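Glycoside hydrolase, family 11\:clostridium cellulosome enzyme, dockerin type i\:polysaccharide (Clostridium thermocellum, PDB 2C71) carries an acetyl xylan esterase domain of carbohydrate esterase family 4, which removes acetyl groups from acetylated xylan with the aid of a metal ion. Local coordinates at residues G70-S75 against E107-L112; N127-S132 against L153-Q158; G58-N63 against T184-F189; G122-N127 against D148-L153. One frame throughout, in Å; residues are numbered along the deposited sequence. Where two conformers were deposited one is given.

Contact 1. Residues G70-S75 against E107-L112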
loop_
_atom_site.group_PDB
_atom_site.type_symbol
_atom_site.label_atom_id
_atom_site.label_comp_id
_atom_site.label_asym_id
_atom_site.label_seq_id
_atom_site.Cartn_x
_atom_site.Cartn_y
_atom_site.Cartn_z
ATOM N N GLY A 70 -12.298 9.620 -5.681
ATOM C CA GLY A 70 -11.899 9.058 -6.959
ATOM C C GLY A 70 -11.329 10.124 -7.867
ATOM O O GLY A 70 -11.854 11.250 -7.901
ATOM N N MET A 71 -10.298 9.779 -8.633
ATOM C CA MET A 71 -9.503 10.779 -9.340
ATOM C C MET A 71 -9.675 10.737 -10.860
ATOM O O MET A 71 -9.103 11.561 -11.576
ATOM C CB MET A 71 -8.024 10.643 -8.974
ATOM C CG MET A 71 -7.728 10.863 -7.500
ATOM S SD MET A 71 -5.963 10.831 -7.132
ATOM C CE MET A 71 -5.435 12.372 -7.877
ATOM N N ALA A 72 -10.459 9.783 -11.350
ATOM C CA ALA A 72 -10.436 9.424 -12.768
ATOM C C ALA A 72 -11.028 10.528 -13.644
ATOM O O ALA A 72 -10.647 10.691 -14.802
ATOM C CB ALA A 72 -11.173 8.113 -12.995
ATOM N N ASN A 73 -11.966 11.278 -13.075
ATOM C CA ASN A 73 -12.640 12.375 -13.770
ATOM C C ASN A 73 -12.145 13.732 -13.330
ATOM O O ASN A 73 -12.736 14.778 -13.654
ATOM C CB ASN A 73 -14.155 12.248 -13.624
ATOM C CG ASN A 73 -14.673 10.969 -14.204
ATOM O OD1 ASN A 73 -14.482 10.695 -15.382
ATOM N ND2 ASN A 73 -15.353 10.199 -13.397
ATOM N N MET A 74 -11.000 13.767 -12.630
ATOM C CA MET A 74 -10.388 15.005 -12.231
ATOM C C MET A 74 -9.624 15.638 -13.423
ATOM O O MET A 74 -9.192 14.942 -14.363
ATOM C CB MET A 74 -9.439 14.783 -11.037
ATOM C CG MET A 74 -10.173 14.674 -9.757
ATOM S SD MET A 74 -8.965 14.457 -8.412
ATOM C CE MET A 74 -10.064 14.155 -7.022
ATOM N N SER A 75 -9.422 16.954 -13.343
ATOM C CA SER A 75 -8.608 17.678 -14.322
ATOM C C SER A 75 -7.142 17.423 -14.071
ATOM O O SER A 75 -6.729 17.051 -12.978
ATOM C CB SER A 75 -8.884 19.164 -14.232
ATOM O OG SER A 75 -8.335 19.633 -13.040
ATOM N N GLU A 107 -9.764 3.449 -9.395
ATOM C CA GLU A 107 -10.363 4.027 -10.590
ATOM C C GLU A 107 -9.339 4.790 -11.414
ATOM O O GLU A 107 -8.686 5.698 -10.893
ATOM C CB GLU A 107 -11.510 4.955 -10.217
ATOM C CG GLU A 107 -12.722 4.180 -9.740
ATOM C CD GLU A 107 -13.757 4.923 -8.890
ATOM O OE1 GLU A 107 -13.547 6.080 -8.481
ATOM O OE2 GLU A 107 -14.811 4.281 -8.583
ATOM N N THR A 108 -9.179 4.428 -12.703
ATOM C CA THR A 108 -8.224 5.066 -13.580
ATOM C C THR A 108 -8.936 5.641 -14.807
ATOM O O THR A 108 -10.107 5.312 -15.098
ATOM C CB THR A 108 -7.085 4.142 -13.997
ATOM O OG1 THR A 108 -7.591 3.121 -14.852
ATOM C CG2 THR A 108 -6.377 3.526 -12.765
ATOM N N SER A 109 -8.188 6.469 -15.532
ATOM C CA SER A 109 -8.581 7.003 -16.835
ATOM C C SER A 109 -7.295 7.299 -17.560
ATOM O O SER A 109 -6.256 7.430 -16.934
ATOM C CB SER A 109 -9.422 8.285 -16.708
ATOM O OG SER A 109 -8.624 9.292 -16.093
ATOM N N PRO A 110 -7.380 7.531 -18.884
ATOM C CA PRO A 110 -6.198 8.024 -19.620
ATOM C C PRO A 110 -5.641 9.292 -19.020
ATOM O O PRO A 110 -4.439 9.442 -18.913
ATOM C CB PRO A 110 -6.724 8.212 -21.033
ATOM C CG PRO A 110 -7.751 7.149 -21.142
ATOM C CD PRO A 110 -8.470 7.180 -19.814
ATOM N N THR A 111 -6.523 10.213 -18.620
ATOM C CA THR A 111 -6.067 11.460 -18.024
ATOM C C THR A 111 -5.290 11.224 -16.737
ATOM O O THR A 111 -4.279 11.870 -16.477
ATOM C CB THR A 111 -7.267 12.416 -17.824
ATOM O OG1 THR A 111 -7.875 12.672 -19.094
ATOM C CG2 THR A 111 -6.847 13.732 -17.209
ATOM N N LEU A 112 -5.777 10.318 -15.900
ATOM C CA LEU A 112 -5.056 10.013 -14.655
ATOM C C LEU A 112 -3.673 9.451 -14.969
ATOM O O LEU A 112 -2.651 9.897 -14.422
ATOM C CB LEU A 112 -5.892 9.117 -13.749
ATOM C CG LEU A 112 -5.329 8.896 -12.342
ATOM C CD1 LEU A 112 -5.221 10.222 -11.581
ATOM C CD2 LEU A 112 -6.186 7.876 -11.610
HETATM O O HOH W 1 -8.889 7.313 -8.635
HETATM O O HOH W 2 -12.834 8.183 -10.081
#
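The methyl group of Ala-72 lies over the backbone where Thr-108 runs into Ser-109, its CB 3.7 Å from Thr-108 O and 4.1 Å from Ser-109 CB. Ser-109 also supplies the direct polar bond of the contact, since its OG donates to Ala-72 O over 2.8 Å. The hydroxyl lies in the plane of the accepting carbonyl, on a lone pair, with a C=O···O angle of 127°. Ser-109 OG also caps helix 110-115, accepting from Leu-112 N at 3.0 Å. With chi1 at 63°, OG sits between its own backbone N and carbonyl carbon, a setting that lets it reach both the turn and the helix end. Ser-109 is thus an N-cap residue whose hydroxyl proton goes to Ala-72, inside the type I turn from Met-71 to Met-74.

Beyond Ala-72, two waters fill in for direct bonds: one links Met-71 N to Glu-107 O, the other Ala-72 N to Glu-107 OE1. Toward the interior, Met-71 CB meets Leu-112 CD1 at 3.9 Å. Both side chains continue inward, Met-71 onto Ser-82 and Ile-83 of helix 76-94 and Leu-112 onto Ile-79 of the same helix, and both also touch Phe-101 of strand 100-101. The contact therefore ties the loop leading into helix 76-94 to the start of helix 110-115, with Leu-112 also resting on Phe-120 of the short strand 119-120.

Contact 2. Residues N127-S132 against L153-Q158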
loop_
_atom_site.group_PDB
_atom_site.type_symbol
_atom_site.label_atom_id
_atom_site.label_comp_id
_atom_site.label_asym_id
_atom_site.label_seq_id
_atom_site.Cartn_x
_atom_site.Cartn_y
_atom_site.Cartn_z
ATOM N N ASN A 127 -11.624 -7.958 1.016
ATOM C CA ASN A 127 -12.861 -7.546 1.662
ATOM C C ASN A 127 -12.611 -6.968 3.059
ATOM O O ASN A 127 -13.493 -7.000 3.916
ATOM C CB ASN A 127 -13.901 -8.665 1.664
ATOM C CG ASN A 127 -14.297 -9.101 0.281
ATOM O OD1 ASN A 127 -14.590 -10.272 0.056
ATOM N ND2 ASN A 127 -14.331 -8.190 -0.651
ATOM N N ASP A 128 -11.431 -6.348 3.269
ATOM C CA ASP A 128 -11.076 -5.901 4.612
ATOM C C ASP A 128 -11.502 -4.489 4.908
ATOM O O ASP A 128 -11.130 -3.942 5.950
ATOM C CB ASP A 128 -9.589 -6.128 4.913
ATOM C CG ASP A 128 -8.683 -5.026 4.424
ATOM O OD1 ASP A 128 -8.922 -4.548 3.299
ATOM O OD2 ASP A 128 -7.730 -4.671 5.178
ATOM N N TRP A 129 -12.337 -3.923 4.045
ATOM C CA TRP A 129 -13.070 -2.674 4.292
ATOM C C TRP A 129 -14.488 -2.937 4.794
ATOM O O TRP A 129 -15.258 -1.988 4.970
ATOM C CB TRP A 129 -13.075 -1.798 3.049
ATOM C CG TRP A 129 -13.818 -2.436 1.904
ATOM C CD1 TRP A 129 -15.119 -2.261 1.578
ATOM C CD2 TRP A 129 -13.283 -3.365 0.957
ATOM N NE1 TRP A 129 -15.435 -3.050 0.484
ATOM C CE2 TRP A 129 -14.317 -3.720 0.081
ATOM C CE3 TRP A 129 -11.990 -3.876 0.722
ATOM C CZ2 TRP A 129 -14.116 -4.621 -0.995
ATOM C CZ3 TRP A 129 -11.801 -4.750 -0.345
ATOM C CH2 TRP A 129 -12.848 -5.112 -1.147
ATOM N N ILE A 130 -14.843 -4.205 4.971
ATOM C CA ILE A 130 -16.197 -4.617 5.363
ATOM C C ILE A 130 -16.124 -5.073 6.820
ATOM O O ILE A 130 -15.555 -6.151 7.102
ATOM C CB ILE A 130 -16.697 -5.740 4.427
ATOM C CG1 ILE A 130 -16.656 -5.237 2.974
ATOM C CG2 ILE A 130 -18.088 -6.187 4.867
ATOM C CD1 ILE A 130 -17.095 -6.300 1.931
ATOM N N PRO A 131 -16.509 -4.222 7.791
ATOM C CA PRO A 131 -16.303 -4.566 9.214
ATOM C C PRO A 131 -16.925 -5.842 9.714
ATOM O O PRO A 131 -16.514 -6.354 10.753
ATOM C CB PRO A 131 -16.864 -3.355 9.988
ATOM C CG PRO A 131 -16.679 -2.236 9.099
ATOM C CD PRO A 131 -16.954 -2.820 7.654
ATOM N N SER A 132 -17.940 -6.366 9.049
ATOM C CA SER A 132 -18.500 -7.626 9.485
ATOM C C SER A 132 -17.589 -8.815 9.180
ATOM O O SER A 132 -17.829 -9.904 9.735
ATOM C CB SER A 132 -19.867 -7.841 8.824
ATOM O OG SER A 132 -19.706 -7.929 7.420
ATOM N N LEU A 153 -3.515 -6.080 -1.495
ATOM C CA LEU A 153 -4.118 -4.793 -1.128
ATOM C C LEU A 153 -4.953 -5.006 0.149
ATOM O O LEU A 153 -6.028 -5.626 0.111
ATOM C CB LEU A 153 -4.941 -4.247 -2.255
ATOM C CG LEU A 153 -5.471 -2.807 -2.094
ATOM C CD1 LEU A 153 -6.071 -2.357 -3.427
ATOM C CD2 LEU A 153 -6.461 -2.595 -0.972
ATOM N N LEU A 154 -4.446 -4.521 1.289
ATOM C CA LEU A 154 -5.147 -4.424 2.549
ATOM C C LEU A 154 -5.242 -2.959 2.959
ATOM O O LEU A 154 -4.675 -2.082 2.327
ATOM C CB LEU A 154 -4.437 -5.277 3.629
ATOM C CG LEU A 154 -4.453 -6.771 3.372
ATOM C CD1 LEU A 154 -3.526 -7.481 4.380
ATOM C CD2 LEU A 154 -5.907 -7.337 3.476
ATOM N N HIS A 155 -5.969 -2.708 4.049
ATOM C CA HIS A 155 -6.083 -1.354 4.614
ATOM C C HIS A 155 -5.517 -1.384 6.022
ATOM O O HIS A 155 -5.935 -2.206 6.856
ATOM C CB HIS A 155 -7.561 -0.934 4.705
ATOM C CG HIS A 155 -8.208 -0.792 3.361
ATOM N ND1 HIS A 155 -8.603 -1.866 2.593
ATOM C CD2 HIS A 155 -8.461 0.314 2.618
ATOM C CE1 HIS A 155 -9.077 -1.422 1.438
ATOM N NE2 HIS A 155 -8.994 -0.101 1.425
ATOM N N ASP A 156 -4.622 -0.447 6.342
ATOM C CA ASP A 156 -4.258 -0.284 7.765
ATOM C C ASP A 156 -5.319 0.489 8.487
ATOM O O ASP A 156 -5.477 0.321 9.709
ATOM C CB ASP A 156 -2.860 0.231 8.025
ATOM C CG ASP A 156 -2.517 1.502 7.281
ATOM O OD1 ASP A 156 -2.839 1.615 6.083
ATOM O OD2 ASP A 156 -1.792 2.335 7.921
ATOM N N VAL A 157 -6.064 1.360 7.806
ATOM C CA VAL A 157 -7.004 2.247 8.443
ATOM C C VAL A 157 -8.374 2.102 7.760
ATOM O O VAL A 157 -8.495 2.290 6.551
ATOM C CB VAL A 157 -6.503 3.716 8.334
ATOM C CG1 VAL A 157 -7.450 4.641 9.094
ATOM C CG2 VAL A 157 -5.086 3.842 8.935
ATOM N N GLN A 158 -9.383 1.781 8.558
ATOM C CA GLN A 158 -10.807 1.688 8.164
ATOM C C GLN A 158 -11.602 1.891 9.435
ATOM O O GLN A 158 -11.108 1.685 10.536
ATOM C CB GLN A 158 -11.157 0.305 7.627
ATOM C CG GLN A 158 -10.721 0.060 6.190
ATOM C CD GLN A 158 -11.513 0.867 5.252
ATOM O OE1 GLN A 158 -12.778 0.654 5.123
ATOM N NE2 GLN A 158 -10.874 1.753 4.539
HETATM O O HOH W 3 -8.647 -5.663 0.805
#
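A chi1 of 85° places the carboxylate of Asp-128 between its own backbone N and carbonyl carbon, turned toward strand 151-155, while His-155 has CG anti to its carbonyl carbon (chi1 -66°), which carries the imidazole round to meet it. His-155 ND1 donates to Asp-128 OD1 at 2.8 Å, close to the ring plane but tilted out of the carboxylate plane on the syn side; the two planes stand 41° apart. Asp-128 OD2 accepts from His-155 N at 2.9 Å on its syn lone pair. Asp-128 thus grips one residue by main chain and ring together. OD2 is also bonded to Thr-164, and OD1 to a water that reaches Leu-153 O.

Asp-128 with Trp-129, and the strand end from Leu-153 to His-155, probably correspond to two of the conserved motifs of the NodB homology domain. The magnesium ion is bound by Asp-13 and His-64, with the His-155 side chain about 4 Å away. Trp-129 CE3 comes within 3.9 Å of His-155 CE1, the side chains crossing at a slant. The bent side chain of Gln-158 makes a close van der Waals contact with the same tryptophan, its OE1 3.2 Å from Trp-129 CB.

Contact 3. Residues G58-N63 against T184-F189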
loop_
_atom_site.group_PDB
_atom_site.type_symbol
_atom_site.label_atom_id
_atom_site.label_comp_id
_atom_site.label_asym_id
_atom_site.label_seq_id
_atom_site.Cartn_x
_atom_site.Cartn_y
_atom_site.Cartn_z
ATOM N N GLY A 58 12.272 -0.477 7.533
ATOM C CA GLY A 58 12.462 -1.116 6.242
ATOM C C GLY A 58 11.251 -1.136 5.330
ATOM O O GLY A 58 11.273 -1.778 4.278
ATOM N N HIS A 59 10.169 -0.480 5.732
ATOM C CA HIS A 59 8.981 -0.413 4.906
ATOM C C HIS A 59 9.142 0.663 3.862
ATOM O O HIS A 59 10.001 1.560 3.980
ATOM C CB HIS A 59 7.745 -0.146 5.770
ATOM C CG HIS A 59 7.597 -1.112 6.895
ATOM N ND1 HIS A 59 7.497 -2.453 6.663
ATOM C CD2 HIS A 59 7.523 -0.895 8.217
ATOM C CE1 HIS A 59 7.393 -3.024 7.848
ATOM N NE2 HIS A 59 7.410 -2.118 8.803
ATOM N N GLU A 60 8.304 0.626 2.854
ATOM C CA GLU A 60 8.241 1.614 1.774
ATOM C C GLU A 60 6.959 2.430 1.914
ATOM O O GLU A 60 5.933 1.907 2.384
ATOM C CB GLU A 60 8.330 0.902 0.445
ATOM C CG GLU A 60 8.260 1.802 -0.763
ATOM C CD GLU A 60 8.591 1.140 -2.069
ATOM O OE1 GLU A 60 8.658 -0.100 -2.119
ATOM O OE2 GLU A 60 8.778 1.879 -3.059
ATOM N N ILE A 61 6.992 3.676 1.454
ATOM C CA ILE A 61 5.813 4.536 1.434
ATOM C C ILE A 61 5.510 4.893 -0.028
ATOM O O ILE A 61 6.393 5.359 -0.773
ATOM C CB ILE A 61 6.054 5.830 2.269
ATOM C CG1 ILE A 61 6.375 5.463 3.729
ATOM C CG2 ILE A 61 4.839 6.738 2.158
ATOM C CD1 ILE A 61 6.736 6.675 4.574
ATOM N N GLY A 62 4.256 4.685 -0.410
ATOM C CA GLY A 62 3.736 5.138 -1.678
ATOM C C GLY A 62 2.609 6.144 -1.501
ATOM O O GLY A 62 2.255 6.550 -0.400
ATOM N N ASN A 63 2.067 6.589 -2.648
ATOM C CA ASN A 63 1.135 7.715 -2.699
ATOM C C ASN A 63 -0.289 7.203 -2.957
ATOM O O ASN A 63 -0.505 6.511 -3.965
ATOM C CB ASN A 63 1.621 8.641 -3.826
ATOM C CG ASN A 63 0.948 9.967 -3.914
ATOM O OD1 ASN A 63 -0.285 10.085 -3.826
ATOM N ND2 ASN A 63 1.733 11.028 -4.150
ATOM N N THR A 184 8.985 -5.340 -0.108
ATOM C CA THR A 184 8.388 -4.046 -0.477
ATOM C C THR A 184 8.085 -4.043 -1.973
ATOM O O THR A 184 8.574 -4.895 -2.712
ATOM C CB THR A 184 9.300 -2.870 -0.141
ATOM O OG1 THR A 184 10.433 -2.937 -0.988
ATOM C CG2 THR A 184 9.694 -2.810 1.345
ATOM N N LEU A 185 7.324 -3.047 -2.455
ATOM C CA LEU A 185 7.084 -2.941 -3.900
ATOM C C LEU A 185 8.381 -2.755 -4.659
ATOM O O LEU A 185 8.590 -3.395 -5.697
ATOM C CB LEU A 185 6.094 -1.813 -4.220
ATOM C CG LEU A 185 4.649 -2.084 -3.797
ATOM C CD1 LEU A 185 3.777 -0.834 -4.073
ATOM C CD2 LEU A 185 4.073 -3.262 -4.523
ATOM N N THR A 186 9.255 -1.889 -4.186
ATOM C CA THR A 186 10.517 -1.665 -4.886
ATOM C C THR A 186 11.294 -2.968 -4.953
ATOM O O THR A 186 11.881 -3.299 -6.001
ATOM C CB THR A 186 11.350 -0.519 -4.242
ATOM O OG1 THR A 186 10.754 0.741 -4.595
ATOM C CG2 THR A 186 12.801 -0.503 -4.668
ATOM N N GLU A 187 11.351 -3.699 -3.849
ATOM C CA GLU A 187 12.069 -4.951 -3.822
ATOM C C GLU A 187 11.451 -5.976 -4.764
ATOM O O GLU A 187 12.159 -6.740 -5.437
ATOM C CB GLU A 187 12.115 -5.487 -2.410
ATOM C CG GLU A 187 13.035 -4.765 -1.458
ATOM C CD GLU A 187 12.793 -5.045 0.040
ATOM O OE1 GLU A 187 11.834 -5.808 0.444
ATOM O OE2 GLU A 187 13.580 -4.441 0.880
ATOM N N LEU A 188 10.110 -6.038 -4.818
ATOM C CA LEU A 188 9.439 -6.978 -5.704
ATOM C C LEU A 188 9.865 -6.758 -7.159
ATOM O O LEU A 188 10.231 -7.692 -7.865
ATOM C CB LEU A 188 7.926 -6.825 -5.554
ATOM C CG LEU A 188 7.097 -7.741 -6.436
ATOM C CD1 LEU A 188 7.437 -9.219 -6.180
ATOM C CD2 LEU A 188 5.568 -7.493 -6.247
ATOM N N PHE A 189 9.804 -5.516 -7.616
ATOM C CA PHE A 189 10.242 -5.194 -8.971
ATOM C C PHE A 189 11.710 -5.577 -9.161
ATOM O O PHE A 189 12.093 -6.218 -10.136
ATOM C CB PHE A 189 10.046 -3.725 -9.283
ATOM C CG PHE A 189 8.616 -3.380 -9.732
ATOM C CD1 PHE A 189 7.559 -3.409 -8.842
ATOM C CD2 PHE A 189 8.380 -3.034 -11.038
ATOM C CE1 PHE A 189 6.251 -3.059 -9.314
ATOM C CE2 PHE A 189 7.131 -2.681 -11.491
ATOM C CZ PHE A 189 6.086 -2.725 -10.630
HETATM O O HOH W 4 13.013 -1.768 2.220
#
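Thr-186 OG1 is held by two partners: it donates to Glu-60 OE2 at 2.7 Å and is also hydrogen-bonded to Lys-99 NZ. Glu-60 spends its other oxygen on the same residue, OE1 accepting the backbone N-H of Thr-186 at 2.8 Å with an N-H···O angle of 165°. The result is a strand glutamate clasping the first turn of a helix, within the parallel beta/alpha architecture of the NodB fold. The two bonds differ in geometry. Thr-186 N meets the syn lone pair of OE1, whereas the hydroxyl approaches OE2 on its syn side but 34° out of the carboxylate plane. Glu-60 reaches this far because its chain is extended throughout, with CG anti to the backbone N (chi1 179°), and it meets the Thr-186 side chain at about a right angle. A carboxylate facing the N-terminal turn would probably also be favoured by the helix dipole. OE1 comes near Leu-185 N as well, but at a poor angle, and that N-H is bonded to Thr-35 instead.

The helix start carries its own capping box: Glu-187 N donates to Thr-184 OG1 at 3.1 Å, and Thr-184 N donates to Glu-187 OE1. The methyl branch of Thr-184 packs against the turn leading into strand 60-63, its CG2 3.5 Å from Gly-58 O. Gly-58 is the C-prime residue of the Schellman motif closing helix 45-56. Gly-58 O accepts a hydrogen bond from a water at 2.7 Å, and the same water donates to Glu-187 OE2 at 3.0 Å.

Contact 4. Residues G122-N127 against D148-L153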
loop_
_atom_site.group_PDB
_atom_site.type_symbol
_atom_site.label_atom_id
_atom_site.label_comp_id
_atom_site.label_asym_id
_atom_site.label_seq_id
_atom_site.Cartn_x
_atom_site.Cartn_y
_atom_site.Cartn_z
ATOM N N GLY A 122 -2.362 -1.898 -8.176
ATOM C CA GLY A 122 -3.630 -2.292 -7.591
ATOM C C GLY A 122 -3.480 -3.408 -6.576
ATOM O O GLY A 122 -3.032 -3.181 -5.452
ATOM N N GLY A 123 -3.858 -4.618 -6.973
ATOM C CA GLY A 123 -3.556 -5.805 -6.196
ATOM C C GLY A 123 -4.794 -6.599 -5.821
ATOM O O GLY A 123 -5.940 -6.197 -6.022
ATOM N N LEU A 124 -4.536 -7.753 -5.249
ATOM C CA LEU A 124 -5.527 -8.690 -4.724
ATOM C C LEU A 124 -6.190 -8.072 -3.491
ATOM O O LEU A 124 -5.511 -7.753 -2.530
ATOM C CB LEU A 124 -4.801 -9.988 -4.311
ATOM C CG LEU A 124 -5.633 -11.064 -3.577
ATOM C CD1 LEU A 124 -6.629 -11.706 -4.552
ATOM C CD2 LEU A 124 -4.693 -12.092 -2.944
ATOM N N THR A 125 -7.514 -7.968 -3.488
ATOM C CA THR A 125 -8.205 -7.450 -2.325
ATOM C C THR A 125 -8.766 -8.593 -1.497
ATOM O O THR A 125 -8.830 -9.738 -1.945
ATOM C CB THR A 125 -9.304 -6.476 -2.756
ATOM O OG1 THR A 125 -10.263 -7.176 -3.528
ATOM C CG2 THR A 125 -8.775 -5.292 -3.557
ATOM N N ALA A 126 -9.226 -8.264 -0.283
ATOM C CA ALA A 126 -9.579 -9.265 0.710
ATOM C C ALA A 126 -10.793 -8.866 1.547
ATOM O O ALA A 126 -10.969 -9.335 2.665
ATOM C CB ALA A 126 -8.404 -9.589 1.607
ATOM N N ASN A 127 -11.624 -7.958 1.016
ATOM C CA ASN A 127 -12.861 -7.546 1.662
ATOM C C ASN A 127 -12.611 -6.968 3.059
ATOM O O ASN A 127 -13.493 -7.000 3.916
ATOM C CB ASN A 127 -13.901 -8.665 1.664
ATOM C CG ASN A 127 -14.297 -9.101 0.281
ATOM O OD1 ASN A 127 -14.590 -10.272 0.056
ATOM N ND2 ASN A 127 -14.331 -8.190 -0.651
ATOM N N ASP A 148 2.962 -16.369 -6.806
ATOM C CA ASP A 148 4.231 -15.702 -6.911
ATOM C C ASP A 148 4.068 -14.387 -7.645
ATOM O O ASP A 148 3.559 -14.365 -8.768
ATOM C CB ASP A 148 5.198 -16.608 -7.652
ATOM C CG ASP A 148 6.614 -16.100 -7.688
ATOM O OD1 ASP A 148 6.992 -15.119 -7.015
ATOM O OD2 ASP A 148 7.361 -16.714 -8.506
ATOM N N GLY A 149 4.479 -13.281 -7.007
ATOM C CA GLY A 149 4.395 -11.972 -7.597
ATOM C C GLY A 149 3.161 -11.142 -7.222
ATOM O O GLY A 149 3.080 -9.981 -7.634
ATOM N N THR A 150 2.237 -11.706 -6.445
ATOM C CA THR A 150 1.023 -10.946 -6.108
ATOM C C THR A 150 1.361 -9.721 -5.249
ATOM O O THR A 150 2.119 -9.795 -4.277
ATOM C CB THR A 150 0.057 -11.840 -5.340
ATOM O OG1 THR A 150 -0.346 -12.942 -6.168
ATOM C CG2 THR A 150 -1.152 -11.127 -4.778
ATOM N N ILE A 151 0.660 -8.621 -5.558
ATOM C CA ILE A 151 0.560 -7.448 -4.695
ATOM C C ILE A 151 -0.739 -7.603 -3.900
ATOM O O ILE A 151 -1.797 -7.753 -4.507
ATOM C CB ILE A 151 0.584 -6.168 -5.505
ATOM C CG1 ILE A 151 1.904 -6.011 -6.284
ATOM C CG2 ILE A 151 0.290 -4.953 -4.622
ATOM C CD1 ILE A 151 1.897 -4.856 -7.321
ATOM N N ILE A 152 -0.655 -7.630 -2.580
ATOM C CA ILE A 152 -1.818 -7.816 -1.697
ATOM C C ILE A 152 -2.268 -6.441 -1.224
ATOM O O ILE A 152 -1.472 -5.697 -0.635
ATOM C CB ILE A 152 -1.425 -8.644 -0.463
ATOM C CG1 ILE A 152 -0.837 -10.021 -0.835
ATOM C CG2 ILE A 152 -2.641 -8.799 0.450
ATOM C CD1 ILE A 152 -0.133 -10.687 0.289
ATOM N N LEU A 153 -3.515 -6.080 -1.495
ATOM C CA LEU A 153 -4.118 -4.793 -1.128
ATOM C C LEU A 153 -4.953 -5.006 0.149
ATOM O O LEU A 153 -6.028 -5.626 0.111
ATOM C CB LEU A 153 -4.941 -4.247 -2.255
ATOM C CG LEU A 153 -5.471 -2.807 -2.094
ATOM C CD1 LEU A 153 -6.071 -2.357 -3.427
ATOM C CD2 LEU A 153 -6.461 -2.595 -0.972
HETATM O O HOH W 3 -8.647 -5.663 0.805
#
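Gly-123 and Ile-151 press together where the contact is tightest, the CA of Gly-123 lying 3.1 Å from Ile-151 O. Gly-123, at positive phi, lets the two backbones come this close. Immediately after it, Leu-124 N donates to Ile-151 O at 2.8 Å and Leu-124 O accepts from Leu-153 N at 2.8 Å. Together these bonds make a single bridge of parallel type between Leu-124 and Ile-152, although the touching parts of the two segments run 76° apart and diverge beyond it. Leu-153, with CG anti to its backbone N (chi1 -171°), brings CD1 to 3.7 Å from Gly-122 O and 4.0 Å from Thr-125 CG2, the Thr-125 and Leu-153 side chains lying side by side and pointing the same way.

Packing is looser at two places. One is the partly exposed side chain of Leu-124, whose CB touches Thr-150 CG2 at 3.9 Å, the two side chains crossing at a slant. The other is the end at Ala-126: past Thr-125 the backbones no longer bond directly, and a water accepting from Ala-126 N at 2.9 Å spans the gap to Leu-153 O.

On the buried side, Ile-151 packs on Thr-10 of strand 6-12 and on Leu-185 and Leu-188 of helix 185-192, while Ala-126 and Ile-152 both touch Val-142 of helix 135-145. The loop after strand 119-120 thus meets strand 151-155 of the parallel sheet at one bridge.

Contacts 2 and 4 form a continuous unit: their centres are 13 Å apart, both use strand 151-155, they share Asn-127, Leu-153 and a water, and their segments alternate along the chain. Contact 3 reaches the same parallel sheet through strand 60-63 and joins residues so distant in sequence that the other three contacts fall between its two segments. It touches contact 4 where Leu-185 and Leu-188 pack on Ile-151. Contact 1 closes before contacts 2 and 4 begin and stands apart, its centre 21 to 24 Å from the others. Contact 2 lies at the strand end beside the magnesium ion, while contacts 3 and 4 fasten loops and helix 185-192 to that sheet.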